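Local coordinates for actin-related protein 8 (PDB 4FO0) that binds ATP as a non-polymerising actin-family protein and is a proposed core component of the INO80 chromatin-remodelling complex, which acts in transcription, DNA replication and probably DNA repair, at residues 53-58 with 148-153. Numbering follows the deposited sequence.
Sequences QPLYKD and CYNIHW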
loop_
_atom_site.group_PDB
_atom_site.type_symbol
_atom_site.label_atom_id
_atom_site.label_comp_id
_atom_site.label_asym_id
_atom_site.label_seq_id
_atom_site.Cartn_x
_atom_site.Cartn_y
_atom_site.Cartn_z
ATOM N N GLN A 53 23.346 19.519 11.895
ATOM C CA GLN A 53 23.199 18.070 11.757
ATOM C C GLN A 53 22.846 17.798 10.281
ATOM O O GLN A 53 22.213 18.642 9.639
ATOM C CB GLN A 53 22.129 17.528 12.727
ATOM C CG GLN A 53 22.591 17.371 14.209
ATOM C CD GLN A 53 21.439 17.081 15.217
ATOM O OE1 GLN A 53 21.592 17.302 16.420
ATOM N NE2 GLN A 53 20.302 16.580 14.723
ATOM N N PRO A 54 23.296 16.655 9.717
ATOM C CA PRO A 54 22.915 16.333 8.329
ATOM C C PRO A 54 21.448 15.921 8.245
ATOM O O PRO A 54 20.949 15.224 9.126
ATOM C CB PRO A 54 23.807 15.139 7.976
ATOM C CG PRO A 54 24.882 15.126 9.045
ATOM C CD PRO A 54 24.227 15.657 10.273
ATOM N N LEU A 55 20.757 16.361 7.205
ATOM C CA LEU A 55 19.338 16.071 7.083
ATOM C C LEU A 55 19.090 14.634 6.631
ATOM O O LEU A 55 19.517 14.222 5.560
ATOM C CB LEU A 55 18.669 17.086 6.157
ATOM C CG LEU A 55 18.640 18.437 6.880
ATOM C CD1 LEU A 55 18.020 19.538 6.045
ATOM C CD2 LEU A 55 17.892 18.277 8.196
ATOM N N TYR A 56 18.422 13.857 7.475
ATOM C CA TYR A 56 18.052 12.503 7.096
ATOM C C TYR A 56 16.669 12.488 6.437
ATOM O O TYR A 56 15.681 12.950 7.018
ATOM C CB TYR A 56 18.077 11.564 8.302
ATOM C CG TYR A 56 17.769 10.153 7.898
ATOM C CD1 TYR A 56 16.457 9.682 7.877
ATOM C CD2 TYR A 56 18.784 9.297 7.488
ATOM C CE1 TYR A 56 16.169 8.380 7.467
ATOM C CE2 TYR A 56 18.511 8.002 7.089
ATOM C CZ TYR A 56 17.204 7.547 7.076
ATOM O OH TYR A 56 16.944 6.255 6.667
ATOM N N LYS A 57 16.604 11.986 5.210
ATOM C CA LYS A 57 15.311 11.777 4.566
ATOM C C LYS A 57 15.176 10.300 4.241
ATOM O O LYS A 57 16.075 9.708 3.643
ATOM C CB LYS A 57 15.155 12.612 3.285
ATOM C CG LYS A 57 15.422 14.114 3.416
ATOM C CD LYS A 57 14.673 14.758 4.584
ATOM C CE LYS A 57 15.032 16.247 4.716
ATOM N NZ LYS A 57 14.680 17.021 3.480
ATOM N N ASP A 58 14.071 9.688 4.655
ATOM C CA ASP A 58 13.839 8.299 4.282
ATOM C C ASP A 58 13.594 8.192 2.781
ATOM O O ASP A 58 13.097 9.116 2.140
ATOM C CB ASP A 58 12.653 7.698 5.054
ATOM C CG ASP A 58 13.087 6.910 6.289
ATOM O OD1 ASP A 58 14.176 6.289 6.263
ATOM O OD2 ASP A 58 12.334 6.906 7.286
ATOM N N CYS A 148 15.179 22.141 9.628
ATOM C CA CYS A 148 16.035 21.238 10.374
ATOM C C CYS A 148 15.178 20.121 10.936
ATOM O O CYS A 148 14.950 20.027 12.145
ATOM C CB CYS A 148 16.768 21.994 11.490
ATOM S SG CYS A 148 15.683 23.100 12.475
ATOM N N TYR A 149 14.679 19.281 10.042
ATOM C CA TYR A 149 13.893 18.131 10.456
ATOM C C TYR A 149 14.313 16.916 9.669
ATOM O O TYR A 149 14.531 16.998 8.452
ATOM C CB TYR A 149 12.399 18.402 10.275
ATOM C CG TYR A 149 11.823 19.352 11.302
ATOM C CD1 TYR A 149 12.051 20.724 11.218
ATOM C CD2 TYR A 149 11.045 18.881 12.357
ATOM C CE1 TYR A 149 11.519 21.594 12.150
ATOM C CE2 TYR A 149 10.505 19.751 13.295
ATOM C CZ TYR A 149 10.753 21.107 13.189
ATOM O OH TYR A 149 10.226 21.976 14.120
ATOM N N ASN A 150 14.470 15.792 10.366
ATOM C CA ASN A 150 14.633 14.507 9.680
ATOM C C ASN A 150 13.264 13.902 9.425
ATOM O O ASN A 150 12.353 14.031 10.254
ATOM C CB ASN A 150 15.488 13.542 10.482
ATOM C CG ASN A 150 16.911 14.031 10.661
ATOM O OD1 ASN A 150 17.457 14.729 9.809
ATOM N ND2 ASN A 150 17.518 13.658 11.775
ATOM N N ILE A 151 13.114 13.267 8.268
ATOM C CA ILE A 151 11.851 12.646 7.896
ATOM C C ILE A 151 11.941 11.137 8.041
ATOM O O ILE A 151 12.855 10.507 7.497
ATOM C CB ILE A 151 11.474 12.994 6.456
ATOM C CG1 ILE A 151 11.443 14.511 6.281
ATOM C CG2 ILE A 151 10.137 12.358 6.079
ATOM C CD1 ILE A 151 10.417 15.200 7.131
ATOM N N HIS A 152 10.987 10.568 8.775
ATOM C CA HIS A 152 10.967 9.128 9.037
ATOM C C HIS A 152 9.642 8.473 8.670
ATOM O O HIS A 152 8.564 8.906 9.103
ATOM C CB HIS A 152 11.316 8.825 10.505
ATOM C CG HIS A 152 12.678 9.300 10.910
ATOM N ND1 HIS A 152 12.878 10.414 11.699
ATOM C CD2 HIS A 152 13.910 8.822 10.616
ATOM C CE1 HIS A 152 14.173 10.602 11.874
ATOM N NE2 HIS A 152 14.822 9.651 11.227
ATOM N N TRP A 153 9.743 7.433 7.852
ATOM C CA TRP A 153 8.639 6.535 7.587
ATOM C C TRP A 153 8.916 5.252 8.355
ATOM O O TRP A 153 9.764 4.468 7.951
ATOM C CB TRP A 153 8.576 6.206 6.104
ATOM C CG TRP A 153 8.301 7.367 5.212
ATOM C CD1 TRP A 153 9.223 8.186 4.627
ATOM C CD2 TRP A 153 7.014 7.826 4.763
ATOM N NE1 TRP A 153 8.590 9.133 3.847
ATOM C CE2 TRP A 153 7.237 8.937 3.915
ATOM C CE3 TRP A 153 5.698 7.411 4.999
ATOM C CZ2 TRP A 153 6.192 9.633 3.300
ATOM C CZ3 TRP A 153 4.654 8.107 4.385
ATOM C CH2 TRP A 153 4.910 9.204 3.548
#
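Asp58 meets Trp153 twice. Its OD2 accepts the backbone N-H of Trp153 (N to OD2 2.7 Å) through the anti lone pair, while its CB lies 3.5 Å from CD1 of Trp153, in the plane of the indole at the ring's edge. A short acid suits this place because its carboxylate reaches the facing main chain directly; the other oxygen, OD1, takes the hydroxyl of Tyr56, though the position of that hydroxyl is less sure. With an alanine here the Trp153 amide would probably be left without this acceptor. Next to this closely packed end, Ile151 N binds Tyr56 O at 2.9 Å, and Asp58 N reaches Ile151 O by a longer, more bent bond of 3.2 Å. This alternation round Lys57 and Ile151 is a parallel beta bridge, a single one. It lays the 53-58 loop beside strand 149-152, which in the actin-fold sheet also pairs antiparallel with strand 38-47; the side chain of Trp153 comes within about 4 Å of that of Thr25, an ATP-binding residue. The Tyr56 ring, swung by a chi1 of -177° toward His152, brings CD1 to 3.7 Å from His152 NE2, obliquely and without a full stack; the ring of His163 also meets it. On the partly covered flank, Lys57 lays its aliphatic CD against Ile151 CG1 at 3.7 Å. Tyr56 N probably bonds Asn150 OD1, whose place is less certain. Beyond, the Pro54-Leu55 end is loose and exposed to solvent: the Leu55 side chain touches through CD2, 3.6 Å from Tyr149 O.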